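Local coordinates for soluble secreted antigen MPT53 (Mycobacterium tuberculosis, PDB 1LU4), which probably catalyses the oxidation of reduced, unfolded secreted proteins, forming their disulfide bonds as a thioredoxin-fold disulfide oxidoreductase, at residues 29-34 with 102-107; 59-64 with 82-87. One frame throughout, in Å; residues are numbered along the deposited sequence.

Contact 1: residues 29-34 with 102-107; sequences LWFWTP and AFVFYR
Leu29 pairs with Val104 through both of its backbone polar atoms. Leu29 N donates to Val104 O at 2.9 Å, and Leu29 O accepts from Val104 N. The CA of Phe103 also comes to within 3.2 Å of Leu29 O in a CA-H...O contact. On the face shared with Phe31 and Ala102, the CB atoms of Leu29 and Val104 meet, and Leu29 CD1 reaches the ring edge of Tyr106, lying in its plane 3.9 Å from CE2.

Trp30 and Phe103 form the next, non-hydrogen-bonded pair, and their side chains run side by side on the other face. Trp30 has its CG anti to the backbone N (chi1 -177°). This brings CD1 over one face of the Phe103 ring, 3.4 Å from CE2. The five-membered ring of Trp30 and the Phe103 ring are inclined at 36°, an oblique pairing. Trp30 NE1 is hydrogen-bonded to Glu42.

Phe31 restores the hydrogen-bonded pattern with Ala102. Phe31 N gives a 2.8 Å bond to Ala102 O, and Ala102 N returns a longer one to Phe31 O. The Phe31 ring has Ala102 O at its edge, while CE1 touches Val104 CG2 at 4.0 Å.

The two antiparallel strands lie in the interior of the central sheet, flanked by strands 57-62 and 112-115. Helix 37-52 packs on Trp30 and Phe103, helix 124-133 also touches Phe103, and Trp92 meets the Phe31 ring edge-to-face.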
loop_
_atom_site.group_PDB
_atom_site.type_symbol
_atom_site.label_atom_id
_atom_site.label_comp_id
_atom_site.label_asym_id
_atom_site.label_seq_id
_atom_site.Cartn_x
_atom_site.Cartn_y
_atom_site.Cartn_z
ATOM N N LEU A 29 3.553 2.653 -0.649
ATOM C CA LEU A 29 2.509 1.914 -1.339
ATOM C C LEU A 29 2.558 0.464 -0.883
ATOM O O LEU A 29 3.656 -0.127 -0.810
ATOM C CB LEU A 29 2.692 1.939 -2.860
ATOM C CG LEU A 29 2.830 3.309 -3.513
ATOM C CD1 LEU A 29 2.970 3.156 -5.021
ATOM C CD2 LEU A 29 1.685 4.263 -3.128
ATOM N N TRP A 30 1.400 -0.119 -0.600
ATOM C CA TRP A 30 1.327 -1.500 -0.184
ATOM C C TRP A 30 0.295 -2.191 -1.052
ATOM O O TRP A 30 -0.896 -1.877 -1.000
ATOM C CB TRP A 30 0.945 -1.602 1.291
ATOM C CG TRP A 30 0.905 -2.991 1.856
ATOM C CD1 TRP A 30 1.893 -3.938 1.837
ATOM C CD2 TRP A 30 -0.171 -3.600 2.594
ATOM N NE1 TRP A 30 1.511 -5.084 2.478
ATOM C CE2 TRP A 30 0.251 -4.894 2.950
ATOM C CE3 TRP A 30 -1.443 -3.138 2.969
ATOM C CZ2 TRP A 30 -0.582 -5.754 3.682
ATOM C CZ3 TRP A 30 -2.275 -4.012 3.706
ATOM C CH2 TRP A 30 -1.813 -5.285 4.033
ATOM N N PHE A 31 0.780 -3.135 -1.871
ATOM C CA PHE A 31 -0.091 -3.897 -2.799
ATOM C C PHE A 31 -0.520 -5.156 -2.134
ATOM O O PHE A 31 0.316 -6.002 -1.738
ATOM C CB PHE A 31 0.726 -4.224 -4.077
ATOM C CG PHE A 31 1.095 -2.990 -4.869
ATOM C CD1 PHE A 31 2.223 -2.217 -4.560
ATOM C CD2 PHE A 31 0.295 -2.582 -5.949
ATOM C CE1 PHE A 31 2.528 -1.101 -5.308
ATOM C CE2 PHE A 31 0.607 -1.442 -6.681
ATOM C CZ PHE A 31 1.719 -0.671 -6.365
ATOM N N TRP A 32 -1.825 -5.324 -1.976
ATOM C CA TRP A 32 -2.371 -6.464 -1.190
ATOM C C TRP A 32 -3.594 -7.040 -1.868
ATOM O O TRP A 32 -4.234 -6.460 -2.751
ATOM C CB TRP A 32 -2.731 -5.938 0.188
ATOM C CG TRP A 32 -3.739 -4.864 0.374
ATOM C CD1 TRP A 32 -3.482 -3.528 0.391
ATOM C CD2 TRP A 32 -5.152 -5.000 0.592
ATOM N NE1 TRP A 32 -4.625 -2.793 0.604
ATOM C CE2 TRP A 32 -5.665 -3.685 0.742
ATOM C CE3 TRP A 32 -6.018 -6.087 0.686
ATOM C CZ2 TRP A 32 -7.020 -3.426 0.988
ATOM C CZ3 TRP A 32 -7.357 -5.830 0.925
ATOM C CH2 TRP A 32 -7.860 -4.512 1.059
ATOM N N THR A 33 -3.923 -8.282 -1.409
ATOM C CA THR A 33 -5.215 -8.860 -1.708
ATOM C C THR A 33 -5.767 -9.434 -0.410
ATOM O O THR A 33 -4.990 -9.859 0.440
ATOM C CB THR A 33 -5.109 -9.988 -2.777
ATOM O OG1 THR A 33 -4.406 -11.158 -2.236
ATOM C CG2 THR A 33 -4.471 -9.609 -4.067
ATOM N N PRO A 34 -7.106 -9.449 -0.197
ATOM C CA PRO A 34 -7.599 -9.747 1.146
ATOM C C PRO A 34 -7.496 -11.201 1.544
ATOM O O PRO A 34 -7.611 -11.520 2.740
ATOM C CB PRO A 34 -9.057 -9.261 1.081
ATOM C CG PRO A 34 -9.422 -9.294 -0.394
ATOM C CD PRO A 34 -8.108 -8.896 -1.074
ATOM N N ALA A 102 3.398 -6.486 -1.706
ATOM C CA ALA A 102 4.579 -5.763 -2.181
ATOM C C ALA A 102 4.528 -4.371 -1.582
ATOM O O ALA A 102 3.462 -3.811 -1.428
ATOM C CB ALA A 102 4.643 -5.639 -3.691
ATOM N N PHE A 103 5.696 -3.827 -1.258
ATOM C CA PHE A 103 5.857 -2.479 -0.746
ATOM C C PHE A 103 6.708 -1.634 -1.686
ATOM O O PHE A 103 7.720 -2.145 -2.180
ATOM C CB PHE A 103 6.563 -2.498 0.595
ATOM C CG PHE A 103 5.862 -3.160 1.749
ATOM C CD1 PHE A 103 5.948 -4.555 1.886
ATOM C CD2 PHE A 103 5.179 -2.405 2.661
ATOM C CE1 PHE A 103 5.343 -5.154 2.968
ATOM C CE2 PHE A 103 4.562 -3.009 3.757
ATOM C CZ PHE A 103 4.667 -4.368 3.874
ATOM N N VAL A 104 6.332 -0.375 -1.825
ATOM C CA VAL A 104 7.198 0.636 -2.406
ATOM C C VAL A 104 7.358 1.717 -1.369
ATOM O O VAL A 104 6.401 2.349 -0.975
ATOM C CB VAL A 104 6.679 1.183 -3.732
ATOM C CG1 VAL A 104 7.670 2.164 -4.320
ATOM C CG2 VAL A 104 6.355 0.073 -4.788
ATOM N N PHE A 105 8.628 1.967 -0.981
ATOM C CA PHE A 105 8.971 2.943 0.046
ATOM C C PHE A 105 9.523 4.178 -0.642
ATOM O O PHE A 105 10.654 4.111 -1.195
ATOM C CB PHE A 105 10.006 2.320 0.978
ATOM C CG PHE A 105 9.469 1.203 1.830
ATOM C CD1 PHE A 105 8.749 1.454 2.977
ATOM C CD2 PHE A 105 9.686 -0.120 1.419
ATOM C CE1 PHE A 105 8.239 0.441 3.728
ATOM C CE2 PHE A 105 9.184 -1.170 2.177
ATOM C CZ PHE A 105 8.463 -0.874 3.323
ATOM N N TYR A 106 8.792 5.282 -0.658
ATOM C CA TYR A 106 9.213 6.511 -1.336
ATOM C C TYR A 106 9.720 7.548 -0.353
ATOM O O TYR A 106 9.105 7.856 0.661
ATOM C CB TYR A 106 8.017 7.157 -1.958
ATOM C CG TYR A 106 7.598 6.655 -3.340
ATOM C CD1 TYR A 106 8.344 7.014 -4.438
ATOM C CD2 TYR A 106 6.511 5.847 -3.496
ATOM C CE1 TYR A 106 7.985 6.576 -5.679
ATOM C CE2 TYR A 106 6.125 5.411 -4.773
ATOM C CZ TYR A 106 6.875 5.777 -5.849
ATOM O OH TYR A 106 6.499 5.341 -7.103
ATOM N N ARG A 107 10.888 8.080 -0.699
ATOM C CA ARG A 107 11.371 9.296 -0.081
ATOM C C ARG A 107 10.722 10.505 -0.761
ATOM O O ARG A 107 10.221 10.416 -1.881
ATOM C CB ARG A 107 12.894 9.434 -0.206
ATOM C CG ARG A 107 13.623 8.319 0.572
ATOM C CD ARG A 107 15.125 8.638 0.471
ATOM N NE ARG A 107 15.489 9.847 1.191
ATOM C CZ ARG A 107 15.848 9.866 2.473
ATOM N NH1 ARG A 107 15.884 8.724 3.160
ATOM N NH2 ARG A 107 16.162 11.020 3.034
#

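Contact 2: residues 59-64 with 82-87; sequences VGIATR and TNLNDA
Gly60 and Ala62 carry the backbone pairing with the parallel strand 82-85. Gly60 N donates to Thr82 O and Gly60 O accepts from Leu84 N, the latter at 2.8 Å. Ala62 N then bonds to Leu84 O in a nearly straight line (N-H...O 170°), and Ala62 O takes Asp86 N. One further bond uses a side chain: Thr63 OG1 donates to Asp86 O at 2.8 Å. The hydroxyl is turned anti to the backbone N of Thr63 (chi1 -167°) and meets the carbonyl from a direction tilted out of its plane. Asp86 centres an inverse gamma turn.

On the face of Val59, Ile61 and Leu84, Leu84 CD1 touches Val59 CG1 at 3.8 Å and Ile61 CG1 at 4.1 Å; the Leu84 side chain runs beside that of Ile61. Just past the strand, Ile61 CG2 packs against Asp86 CB at 3.7 Å. The Asp86 carboxylate itself accepts from the backbone N atoms of Ile91 and Trp92, at helix 90-94.

On the other face, Asn83 OD1 sits 3.2 Å from Gly60 CA, a close approach of the amide oxygen to the glycine backbone. The same oxygen accepts from Trp32 NE1, two strands across.

The two strands are the parallel halves of a beta-alpha-beta unit with helix 67-77 between them, part of the thioredoxin-like fold, with 82-85 as an outermost strand of the sheet within this chain.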
loop_
_atom_site.group_PDB
_atom_site.type_symbol
_atom_site.label_atom_id
_atom_site.label_comp_id
_atom_site.label_asym_id
_atom_site.label_seq_id
_atom_site.Cartn_x
_atom_site.Cartn_y
_atom_site.Cartn_z
ATOM N N VAL A 59 -0.608 4.260 1.310
ATOM C CA VAL A 59 -1.685 3.959 0.389
ATOM C C VAL A 59 -1.626 2.488 0.098
ATOM O O VAL A 59 -0.660 1.968 -0.436
ATOM C CB VAL A 59 -1.566 4.774 -0.899
ATOM C CG1 VAL A 59 -2.707 4.454 -1.869
ATOM C CG2 VAL A 59 -1.524 6.269 -0.575
ATOM N N GLY A 60 -2.734 1.818 0.448
ATOM C CA GLY A 60 -2.893 0.402 0.063
ATOM C C GLY A 60 -3.534 0.334 -1.318
ATOM O O GLY A 60 -4.359 1.183 -1.670
ATOM N N ILE A 61 -3.186 -0.690 -2.085
ATOM C CA ILE A 61 -3.687 -0.832 -3.441
ATOM C C ILE A 61 -4.098 -2.308 -3.564
ATOM O O ILE A 61 -3.243 -3.208 -3.556
ATOM C CB ILE A 61 -2.654 -0.425 -4.510
ATOM C CG1 ILE A 61 -2.142 1.008 -4.241
ATOM C CG2 ILE A 61 -3.268 -0.571 -5.882
ATOM C CD1 ILE A 61 -1.042 1.531 -5.096
ATOM N N ALA A 62 -5.407 -2.540 -3.629
ATOM C CA ALA A 62 -5.922 -3.921 -3.601
ATOM C C ALA A 62 -6.428 -4.282 -4.986
ATOM O O ALA A 62 -6.930 -3.450 -5.760
ATOM C CB ALA A 62 -7.097 -4.006 -2.611
ATOM N N THR A 63 -6.344 -5.580 -5.307
ATOM C CA THR A 63 -6.918 -6.065 -6.569
ATOM C C THR A 63 -7.294 -7.551 -6.362
ATOM O O THR A 63 -7.056 -8.146 -5.319
ATOM C CB THR A 63 -5.951 -5.869 -7.721
ATOM O OG1 THR A 63 -6.670 -6.081 -8.991
ATOM C CG2 THR A 63 -4.758 -6.802 -7.691
ATOM N N ARG A 64 -7.904 -8.097 -7.391
ATOM C CA ARG A 64 -8.266 -9.548 -7.444
ATOM C C ARG A 64 -9.251 -9.900 -6.350
ATOM O O ARG A 64 -9.217 -11.031 -5.832
ATOM C CB ARG A 64 -7.036 -10.434 -7.403
ATOM C CG ARG A 64 -6.224 -10.311 -8.704
ATOM C CD ARG A 64 -5.265 -11.438 -8.707
ATOM N NE ARG A 64 -5.771 -12.679 -9.115
ATOM C CZ ARG A 64 -5.074 -13.817 -9.019
ATOM N NH1 ARG A 64 -3.889 -13.840 -8.489
ATOM N NH2 ARG A 64 -5.555 -14.937 -9.422
ATOM N N THR A 82 -5.618 5.522 3.147
ATOM C CA THR A 82 -6.303 5.325 1.866
ATOM C C THR A 82 -6.029 3.914 1.343
ATOM O O THR A 82 -4.892 3.471 1.313
ATOM C CB THR A 82 -5.738 6.331 0.838
ATOM O OG1 THR A 82 -6.017 7.653 1.309
ATOM C CG2 THR A 82 -6.401 6.129 -0.518
ATOM N N ASN A 83 -7.082 3.249 0.889
ATOM C CA ASN A 83 -6.946 1.980 0.148
ATOM C C ASN A 83 -7.710 2.095 -1.135
ATOM O O ASN A 83 -8.852 2.548 -1.195
ATOM C CB ASN A 83 -7.462 0.790 0.997
ATOM C CG ASN A 83 -6.456 0.447 2.063
ATOM O OD1 ASN A 83 -5.486 -0.270 1.827
ATOM N ND2 ASN A 83 -6.681 1.031 3.221
ATOM N N LEU A 84 -7.054 1.684 -2.220
ATOM C CA LEU A 84 -7.550 1.851 -3.575
ATOM C C LEU A 84 -8.116 0.528 -4.096
ATOM O O LEU A 84 -7.516 -0.523 -3.908
ATOM C CB LEU A 84 -6.424 2.302 -4.532
ATOM C CG LEU A 84 -5.774 3.643 -4.053
ATOM C CD1 LEU A 84 -4.696 4.065 -5.033
ATOM C CD2 LEU A 84 -6.787 4.762 -3.886
ATOM N N ASN A 85 -9.268 0.622 -4.746
ATOM C CA ASN A 85 -9.844 -0.553 -5.403
ATOM C C ASN A 85 -9.297 -0.578 -6.827
ATOM O O ASN A 85 -9.877 0.083 -7.709
ATOM C CB ASN A 85 -11.374 -0.402 -5.406
ATOM C CG ASN A 85 -12.039 -1.535 -6.177
ATOM O OD1 ASN A 85 -11.424 -2.509 -6.540
ATOM N ND2 ASN A 85 -13.314 -1.348 -6.451
ATOM N N ASP A 86 -8.182 -1.242 -7.048
ATOM C CA ASP A 86 -7.567 -1.261 -8.374
ATOM C C ASP A 86 -8.162 -2.428 -9.121
ATOM O O ASP A 86 -7.533 -3.458 -9.374
ATOM C CB ASP A 86 -6.057 -1.424 -8.236
ATOM C CG ASP A 86 -5.314 -1.333 -9.562
ATOM O OD1 ASP A 86 -5.756 -0.640 -10.470
ATOM O OD2 ASP A 86 -4.250 -1.958 -9.684
ATOM N N ALA A 87 -9.443 -2.271 -9.475
ATOM C CA ALA A 87 -10.263 -3.398 -9.839
ATOM C C ALA A 87 -9.694 -4.114 -11.054
ATOM O O ALA A 87 -9.832 -5.329 -11.175
ATOM C CB ALA A 87 -11.691 -2.912 -10.142
HETATM O O HOH W 1 -10.401 -6.836 -8.655
#

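How the contacts relate
From the N terminus, the chain enters the sheet at strand 27-32 and passes through helix 37-52 to strand 57-62. Helix 67-77 leads to strand 82-85, where contact 2 closes the shorter loop. After helix 90-94, strand 102-106 returns antiparallel to 27-32, and contact 1 closes the longer loop. Contact 2 thus lies wholly within the span of contact 1, without crossing it. Their centres are about 10 Å apart. Trp30 O probably bonds to Ile61 N, and Trp32 CZ2 packs on Ala62 CB. Contact 2 joins 82-85 to 57-62 and contact 1 joins 27-32 to 102-106; the pairing of 57-62 with 27-32 completes four adjacent strands of one mixed sheet, with strand 112-115 beyond.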